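Local coordinates for aspartate aminotransferase (Rhodobacter sphaeroides, PDB 3NRA), which probably transfers the amino group of L-aspartate to 2-oxoglutarate, giving oxaloacetate and L-glutamate, with pyridoxal 5'-phosphate as cofactor, at residues A130-D135 with V153-V158; L167-L172 with A198-Q203; Q203-A208 with E237-A242. All coordinates share one frame; numbering follows the deposited sequence.

Contact 1: residues A130-D135 with V153-V158; sequences AIVQPD and VQLDYV
Val132 lays its CG1 methyl against Leu155, 3.7 Å from CB of that residue; with CG1 anti to the backbone N (chi1 180°), the methyl reaches forward to the stretch just past the neighbouring strand's end. The two strands run parallel, Val132 paired with Val153 and Gln133 with Gln154. Val153 N gives its hydrogen to Ile131 O (2.9 Å), Gln133 N returns one to Val153 O (3.0 Å), and Leu155 N closes the ladder on Gln133 O (2.9 Å). Val132 CA adds a CH...O contact to Val153 O.

On the face of Gln133 and Gln154 one water donates to both amide oxygens, OE1 of Gln133 and OE1 of Gln154, each at 2.8 Å, bridging two side chains that do not bond directly. Beyond the strand ends the peptide before Pro134 is cis. The proline ring is crossed at about a right angle by Leu155, while its CG meets Tyr157 CE1 at 3.7 Å, oblique to the aromatic ring; Val158 CG2 lies over one face of that ring, offset toward its rim.

This is the closing pair of a beta-alpha-beta unit, strand 128-133, helix 137-145 and strand 149-154, at the margin of the seven-stranded sheet of the aminotransferase large domain. Strand 182-186 flanks Ala130 to Val132 in the sheet, and Leu172 of helix 169-177 packs on Ala130 and Val153.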
loop_
_atom_site.group_PDB
_atom_site.type_symbol
_atom_site.label_atom_id
_atom_site.label_comp_id
_atom_site.label_asym_id
_atom_site.label_seq_id
_atom_site.Cartn_x
_atom_site.Cartn_y
_atom_site.Cartn_z
ATOM N N ALA B 130 -12.826 10.480 17.703
ATOM C CA ALA B 130 -12.702 11.949 17.683
ATOM C C ALA B 130 -11.829 12.372 16.505
ATOM O O ALA B 130 -10.691 11.898 16.366
ATOM C CB ALA B 130 -12.098 12.468 18.998
ATOM N N ILE B 131 -12.374 13.237 15.656
ATOM C CA ILE B 131 -11.674 13.731 14.449
ATOM C C ILE B 131 -11.789 15.240 14.460
ATOM O O ILE B 131 -12.867 15.783 14.758
ATOM C CB ILE B 131 -12.322 13.169 13.154
ATOM C CG1 ILE B 131 -12.152 11.631 13.087
ATOM C CG2 ILE B 131 -11.776 13.872 11.866
ATOM C CD1 ILE B 131 -10.741 11.180 12.988
ATOM N N VAL B 132 -10.675 15.916 14.190
ATOM C CA VAL B 132 -10.641 17.372 14.145
ATOM C C VAL B 132 -11.226 17.884 12.811
ATOM O O VAL B 132 -11.074 17.248 11.780
ATOM C CB VAL B 132 -9.186 17.890 14.293
ATOM C CG1 VAL B 132 -9.137 19.459 14.244
ATOM C CG2 VAL B 132 -8.553 17.357 15.606
ATOM N N GLN B 133 -11.915 19.018 12.870
ATOM C CA GLN B 133 -12.413 19.727 11.696
ATOM C C GLN B 133 -11.911 21.181 11.742
ATOM O O GLN B 133 -12.153 21.879 12.712
ATOM C CB GLN B 133 -13.953 19.711 11.691
ATOM C CG GLN B 133 -14.552 18.328 11.603
ATOM C CD GLN B 133 -16.035 18.354 11.396
ATOM O OE1 GLN B 133 -16.738 19.121 12.029
ATOM N NE2 GLN B 133 -16.526 17.501 10.511
ATOM N N PRO B 134 -11.160 21.623 10.731
ATOM C CA PRO B 134 -10.644 20.920 9.577
ATOM C C PRO B 134 -9.451 20.039 9.898
ATOM O O PRO B 134 -8.669 20.346 10.827
ATOM C CB PRO B 134 -10.232 22.052 8.664
ATOM C CG PRO B 134 -9.823 23.120 9.611
ATOM C CD PRO B 134 -10.830 23.058 10.661
ATOM N N ASP B 135 -9.300 18.941 9.139
ATOM C CA ASP B 135 -8.102 18.136 9.208
ATOM C C ASP B 135 -7.941 17.297 7.903
ATOM O O ASP B 135 -8.689 17.458 6.927
ATOM C CB ASP B 135 -8.149 17.234 10.469
ATOM C CG ASP B 135 -6.754 16.944 11.065
ATOM O OD1 ASP B 135 -5.793 16.809 10.289
ATOM O OD2 ASP B 135 -6.641 16.774 12.306
ATOM N N VAL B 153 -14.448 17.441 16.526
ATOM C CA VAL B 153 -13.909 18.380 17.473
ATOM C C VAL B 153 -13.490 19.601 16.666
ATOM O O VAL B 153 -12.656 19.491 15.761
ATOM C CB VAL B 153 -12.682 17.803 18.162
ATOM C CG1 VAL B 153 -12.110 18.811 19.207
ATOM C CG2 VAL B 153 -13.021 16.434 18.828
ATOM N N GLN B 154 -14.071 20.756 16.974
ATOM C CA GLN B 154 -13.784 21.983 16.219
ATOM C C GLN B 154 -12.351 22.436 16.462
ATOM O O GLN B 154 -11.875 22.439 17.612
ATOM C CB GLN B 154 -14.779 23.100 16.626
ATOM C CG GLN B 154 -14.684 24.377 15.818
ATOM C CD GLN B 154 -15.060 24.180 14.347
ATOM O OE1 GLN B 154 -16.007 23.467 14.017
ATOM N NE2 GLN B 154 -14.304 24.788 13.473
ATOM N N LEU B 155 -11.660 22.784 15.378
ATOM C CA LEU B 155 -10.450 23.598 15.449
ATOM C C LEU B 155 -10.851 25.017 15.174
ATOM O O LEU B 155 -11.117 25.366 14.031
ATOM C CB LEU B 155 -9.398 23.145 14.406
ATOM C CG LEU B 155 -7.991 23.772 14.471
ATOM C CD1 LEU B 155 -7.287 23.397 15.765
ATOM C CD2 LEU B 155 -7.121 23.361 13.238
ATOM N N ASP B 156 -10.859 25.850 16.219
ATOM C CA ASP B 156 -11.189 27.241 16.078
ATOM C C ASP B 156 -9.908 28.015 15.736
ATOM O O ASP B 156 -9.418 28.812 16.518
ATOM C CB ASP B 156 -11.888 27.783 17.360
ATOM C CG ASP B 156 -13.353 27.327 17.467
ATOM O OD1 ASP B 156 -14.109 27.515 16.500
ATOM O OD2 ASP B 156 -13.736 26.754 18.507
ATOM N N TYR B 157 -9.374 27.737 14.555
ATOM C CA TYR B 157 -8.075 28.280 14.128
ATOM C C TYR B 157 -8.175 29.716 13.665
ATOM O O TYR B 157 -7.148 30.390 13.566
ATOM C CB TYR B 157 -7.458 27.417 12.993
ATOM C CG TYR B 157 -8.205 27.492 11.668
ATOM C CD1 TYR B 157 -9.342 26.715 11.435
ATOM C CD2 TYR B 157 -7.762 28.334 10.642
ATOM C CE1 TYR B 157 -10.053 26.808 10.224
ATOM C CE2 TYR B 157 -8.450 28.424 9.440
ATOM C CZ TYR B 157 -9.607 27.662 9.246
ATOM O OH TYR B 157 -10.284 27.754 8.074
ATOM N N VAL B 158 -9.400 30.191 13.333
ATOM C CA VAL B 158 -9.562 31.559 12.848
ATOM C C VAL B 158 -9.495 32.549 14.014
ATOM O O VAL B 158 -10.487 32.719 14.795
ATOM C CB VAL B 158 -10.851 31.771 12.031
ATOM C CG1 VAL B 158 -10.959 33.234 11.623
ATOM C CG2 VAL B 158 -10.835 30.874 10.764
HETATM O O HOH W 1 -16.671 20.803 14.251
#

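Contact 2: residues L167-L172 with A198-Q203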
loop_
_atom_site.group_PDB
_atom_site.type_symbol
_atom_site.label_atom_id
_atom_site.label_comp_id
_atom_site.label_asym_id
_atom_site.label_seq_id
_atom_site.Cartn_x
_atom_site.Cartn_y
_atom_site.Cartn_z
ATOM N N LEU B 167 -7.764 24.281 19.224
ATOM C CA LEU B 167 -8.599 23.091 19.427
ATOM C C LEU B 167 -9.586 23.322 20.568
ATOM O O LEU B 167 -9.217 23.865 21.616
ATOM C CB LEU B 167 -7.745 21.845 19.738
ATOM C CG LEU B 167 -8.485 20.480 19.697
ATOM C CD1 LEU B 167 -8.992 20.144 18.290
ATOM C CD2 LEU B 167 -7.588 19.358 20.196
ATOM N N ASP B 168 -10.840 22.915 20.336
ATOM C CA ASP B 168 -11.872 22.887 21.361
ATOM C C ASP B 168 -11.657 21.679 22.287
ATOM O O ASP B 168 -12.195 20.592 22.040
ATOM C CB ASP B 168 -13.254 22.831 20.696
ATOM C CG ASP B 168 -14.384 22.675 21.690
ATOM O OD1 ASP B 168 -14.162 22.843 22.922
ATOM O OD2 ASP B 168 -15.493 22.313 21.255
ATOM N N LEU B 169 -10.912 21.895 23.374
ATOM C CA LEU B 169 -10.530 20.799 24.278
ATOM C C LEU B 169 -11.701 20.286 25.099
ATOM O O LEU B 169 -11.761 19.095 25.418
ATOM C CB LEU B 169 -9.373 21.211 25.189
ATOM C CG LEU B 169 -8.046 21.486 24.413
ATOM C CD1 LEU B 169 -7.135 22.411 25.223
ATOM C CD2 LEU B 169 -7.324 20.208 24.024
ATOM N N THR B 170 -12.652 21.161 25.405
ATOM C CA THR B 170 -13.890 20.727 26.006
ATOM C C THR B 170 -14.660 19.783 25.063
ATOM O O THR B 170 -15.186 18.771 25.494
ATOM C CB THR B 170 -14.783 21.918 26.401
ATOM O OG1 THR B 170 -13.981 22.970 26.979
ATOM C CG2 THR B 170 -15.853 21.477 27.409
ATOM N N GLY B 171 -14.684 20.107 23.774
ATOM C CA GLY B 171 -15.255 19.233 22.744
ATOM C C GLY B 171 -14.579 17.855 22.666
ATOM O O GLY B 171 -15.250 16.849 22.510
ATOM N N LEU B 172 -13.254 17.818 22.796
ATOM C CA LEU B 172 -12.520 16.543 22.799
ATOM C C LEU B 172 -12.922 15.707 24.009
ATOM O O LEU B 172 -13.245 14.521 23.875
ATOM C CB LEU B 172 -11.028 16.782 22.828
ATOM C CG LEU B 172 -10.140 15.538 22.796
ATOM C CD1 LEU B 172 -10.496 14.637 21.566
ATOM C CD2 LEU B 172 -8.681 15.962 22.770
ATOM N N ALA B 198 2.190 23.743 23.520
ATOM C CA ALA B 198 2.572 22.888 24.660
ATOM C C ALA B 198 1.379 22.558 25.566
ATOM O O ALA B 198 1.199 21.430 25.954
ATOM C CB ALA B 198 3.698 23.580 25.497
ATOM N N GLU B 199 0.540 23.548 25.815
ATOM C CA GLU B 199 -0.617 23.395 26.678
ATOM C C GLU B 199 -1.695 22.526 26.003
ATOM O O GLU B 199 -2.245 21.635 26.632
ATOM C CB GLU B 199 -1.185 24.798 27.049
ATOM C CG GLU B 199 -1.732 24.926 28.456
ATOM C CD GLU B 199 -3.129 24.292 28.654
ATOM O OE1 GLU B 199 -3.918 24.232 27.679
ATOM O OE2 GLU B 199 -3.441 23.881 29.811
ATOM N N GLU B 200 -1.960 22.756 24.712
ATOM C CA GLU B 200 -2.904 21.903 23.966
ATOM C C GLU B 200 -2.488 20.440 23.968
ATOM O O GLU B 200 -3.311 19.563 24.171
ATOM C CB GLU B 200 -3.104 22.394 22.532
ATOM C CG GLU B 200 -4.005 23.682 22.446
ATOM C CD GLU B 200 -4.010 24.312 21.087
ATOM O OE1 GLU B 200 -2.918 24.424 20.449
ATOM O OE2 GLU B 200 -5.099 24.747 20.661
ATOM N N ILE B 201 -1.204 20.188 23.759
ATOM C CA ILE B 201 -0.703 18.825 23.689
ATOM C C ILE B 201 -0.732 18.178 25.080
ATOM O O ILE B 201 -1.013 16.981 25.206
ATOM C CB ILE B 201 0.724 18.809 23.084
ATOM C CG1 ILE B 201 0.654 19.203 21.584
ATOM C CG2 ILE B 201 1.433 17.456 23.305
ATOM C CD1 ILE B 201 -0.033 18.175 20.656
ATOM N N GLY B 202 -0.489 18.978 26.112
ATOM C CA GLY B 202 -0.566 18.510 27.492
ATOM C C GLY B 202 -1.973 18.084 27.875
ATOM O O GLY B 202 -2.168 17.030 28.480
ATOM N N GLN B 203 -2.946 18.874 27.453
ATOM C CA GLN B 203 -4.340 18.575 27.748
ATOM C C GLN B 203 -4.843 17.411 26.917
ATOM O O GLN B 203 -5.622 16.614 27.407
ATOM C CB GLN B 203 -5.241 19.819 27.565
ATOM C CG GLN B 203 -6.752 19.627 28.039
ATOM C CD GLN B 203 -6.909 19.434 29.558
ATOM O OE1 GLN B 203 -5.926 19.312 30.292
ATOM N NE2 GLN B 203 -8.156 19.422 30.023
HETATM O O HOH W 2 -7.113 25.207 22.311
HETATM O O HOH W 3 -10.985 19.820 28.657
#
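Glu199 opens the second segment's side of this helix-helix contact, which joins the start of helix 169-177 and the residue before its N-cap to the first turns of helix 198-211 in the PLP-dependent aminotransferase fold. Its carboxylate only skirts the contact, OE1 lying 4.4 Å from Leu169 CD1.

Glu200, one residue on, carries the polar part. Its CG stands anti to the carbonyl carbon (chi1 -75°) and the chain runs extended from there, sending the carboxylate to the backbone ahead of helix 169-177. OE2 accepts from Leu167 N at 3.1 Å, met nearly along its C-O bond with an N-H...O angle of 145°, and it also accepts from Gly166 N. Water 2 donates to the same OE2 and to Leu167 O, 2.6 Å from each, so the amide of Leu167 is bound directly, and its carbonyl through the water, to one carboxylate oxygen. OE1 takes the amides of Ala165 and Ser197, the latter just before its own helix. A glutamine in its place would probably leave two of these backbone amides without an acceptor, since an NH2 group would replace an oxygen that takes a pair of them. On the backbone, Glu200 O lies 4.1 Å from Leu169 CD2.

Gln203, a turn later, offers its aliphatic stem: with CG anti to the backbone N (chi1 -173°), CB and CG lie against both methyls of Leu169, CB 4.0 Å from CD1, and the two side chains pass at a slant. The start of the helix that carries Leu169 is fixed by its own cap. Asp168 is the N-cap of helix 169-177: its OD1 accepts from Gly171 N (2.9 Å), the donor standing above the carboxylate plane.

Contact 3: residues Q203-A208 with E237-A242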
loop_
_atom_site.group_PDB
_atom_site.type_symbol
_atom_site.label_atom_id
_atom_site.label_comp_id
_atom_site.label_asym_id
_atom_site.label_seq_id
_atom_site.Cartn_x
_atom_site.Cartn_y
_atom_site.Cartn_z
ATOM N N GLN B 203 -2.946 18.874 27.453
ATOM C CA GLN B 203 -4.340 18.575 27.748
ATOM C C GLN B 203 -4.843 17.411 26.917
ATOM O O GLN B 203 -5.622 16.614 27.407
ATOM C CB GLN B 203 -5.241 19.819 27.565
ATOM C CG GLN B 203 -6.752 19.627 28.039
ATOM C CD GLN B 203 -6.909 19.434 29.558
ATOM O OE1 GLN B 203 -5.926 19.312 30.292
ATOM N NE2 GLN B 203 -8.156 19.422 30.023
ATOM N N ILE B 204 -4.373 17.300 25.670
ATOM C CA ILE B 204 -4.722 16.145 24.842
ATOM C C ILE B 204 -4.178 14.891 25.496
ATOM O O ILE B 204 -4.877 13.902 25.604
ATOM C CB ILE B 204 -4.170 16.250 23.384
ATOM C CG1 ILE B 204 -5.031 17.223 22.540
ATOM C CG2 ILE B 204 -4.149 14.857 22.711
ATOM C CD1 ILE B 204 -4.371 17.666 21.246
ATOM N N ALA B 205 -2.925 14.941 25.942
ATOM C CA ALA B 205 -2.327 13.820 26.625
ATOM C C ALA B 205 -3.106 13.449 27.891
ATOM O O ALA B 205 -3.364 12.268 28.131
ATOM C CB ALA B 205 -0.843 14.122 26.975
ATOM N N ALA B 206 -3.452 14.453 28.702
ATOM C CA ALA B 206 -4.169 14.224 29.973
ATOM C C ALA B 206 -5.572 13.666 29.735
ATOM O O ALA B 206 -6.009 12.744 30.433
ATOM C CB ALA B 206 -4.230 15.542 30.826
ATOM N N LEU B 207 -6.272 14.198 28.738
ATOM C CA LEU B 207 -7.641 13.719 28.445
ATOM C C LEU B 207 -7.617 12.268 27.952
ATOM O O LEU B 207 -8.384 11.437 28.431
ATOM C CB LEU B 207 -8.345 14.618 27.434
ATOM C CG LEU B 207 -8.789 15.997 27.944
ATOM C CD1 LEU B 207 -9.183 16.872 26.756
ATOM C CD2 LEU B 207 -9.924 15.903 28.987
ATOM N N ALA B 208 -6.673 11.955 27.062
ATOM C CA ALA B 208 -6.525 10.582 26.553
ATOM C C ALA B 208 -6.230 9.577 27.672
ATOM O O ALA B 208 -6.834 8.487 27.714
ATOM C CB ALA B 208 -5.446 10.508 25.464
ATOM N N GLU B 237 4.845 13.418 26.256
ATOM C CA GLU B 237 4.116 13.971 27.465
ATOM C C GLU B 237 4.116 13.015 28.663
ATOM O O GLU B 237 3.795 11.857 28.533
ATOM C CB GLU B 237 2.670 14.326 27.112
ATOM C CG GLU B 237 2.526 15.529 26.255
ATOM C CD GLU B 237 2.961 16.817 26.937
ATOM O OE1 GLU B 237 2.719 16.981 28.166
ATOM O OE2 GLU B 237 3.570 17.654 26.248
ATOM N N ALA B 238 4.485 13.519 29.835
ATOM C CA ALA B 238 4.483 12.694 31.080
ATOM C C ALA B 238 3.076 12.093 31.421
ATOM O O ALA B 238 2.982 10.987 31.982
ATOM C CB ALA B 238 5.019 13.530 32.275
ATOM N N ALA B 239 2.008 12.813 31.044
ATOM C CA ALA B 239 0.623 12.398 31.335
ATOM C C ALA B 239 0.155 11.209 30.511
ATOM O O ALA B 239 -0.769 10.497 30.906
ATOM C CB ALA B 239 -0.335 13.587 31.117
ATOM N N VAL B 240 0.755 11.009 29.346
ATOM C CA VAL B 240 0.247 10.024 28.423
ATOM C C VAL B 240 0.989 8.730 28.605
ATOM O O VAL B 240 2.157 8.724 28.936
ATOM C CB VAL B 240 0.332 10.517 26.920
ATOM C CG1 VAL B 240 1.726 10.321 26.354
ATOM C CG2 VAL B 240 -0.734 9.815 26.074
ATOM N N ASP B 241 0.273 7.631 28.435
ATOM C CA ASP B 241 0.883 6.310 28.384
ATOM C C ASP B 241 1.414 6.094 26.981
ATOM O O ASP B 241 0.656 6.152 26.011
ATOM C CB ASP B 241 -0.165 5.231 28.737
ATOM C CG ASP B 241 0.385 3.804 28.636
ATOM O OD1 ASP B 241 1.638 3.614 28.603
ATOM O OD2 ASP B 241 -0.454 2.871 28.620
ATOM N N ALA B 242 2.718 5.846 26.876
ATOM C CA ALA B 242 3.376 5.610 25.594
ATOM C C ALA B 242 2.714 4.478 24.792
ATOM O O ALA B 242 2.713 4.497 23.550
ATOM C CB ALA B 242 4.884 5.305 25.816
#
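Ala205 and Val240 bring their CA atoms to within 4.9 Å of each other, and Ala206 and Ala239 theirs to 5.3 Å, so a turn of the chain comes close to a helix. Residues 203-208 are a stretch of helix 198-211, whereas residues 237-242 belong to the connection between strands 214-218 and 245-249. There Glu237 to Val240 make a type I beta turn, closed by Val240 N on Glu237 O at 3.3 Å. The short approach is consistent with a side chain of only one methyl at Ala205.

That methyl is the centre of the contact. Ala205 CB touches Glu237 CB at 3.5 Å, and Glu237 CG lies almost as near. From the far end of the turn Val240 comes in with CB, 3.8 Å from the same methyl, and Ala239 brings its own CB to 4.2 Å from it, so three residues of the turn converge on one methyl. Val240 has CG2 anti to the backbone N, which sets this methyl beside Ala205 O. Glu237 takes part through its aliphatic stem; the bend at chi2 (-66°) then carries the carboxylate to the preceding turn of the same helix, where OE2 lies near Ile201 CG2 and OE1 near Gly202 CA. Ala239 CB also rests on the backbone of Ala206, near its N and CA, with the two methyls more loosely apposed. The side chains meet by apolar contact, at the protein surface.

Leu234, in the loop leading to the turn, packs on Ala205 and Ile204. The helix thus has the 237-242 turn against Ala205, while Ile204 and Leu207 carry it onto helix 169-177 through Leu172, Glu173 and Phe176.

From the N terminus, contact 1 closes first: strand 128-133 is joined to strand 149-154 across helix 137-145. The chain then enters helix 169-177, and contact 2 ties its start to helix 198-211, strand 182-186 lying in between. Contact 3 closes the longest loop, from helix 198-211 past strand 214-218 to the turn before strand 245-249. The three follow in series; none nests or crosses, though contacts 2 and 3 share Gln203. Contact 1 touches contact 2 where Val153 CG1 packs on Leu167 CD1, at 3.5 Å; contact 2 touches contact 3 where Leu167 CD2 meets Ile204 CD1. Together they link sheet edge, two helices and a surface turn.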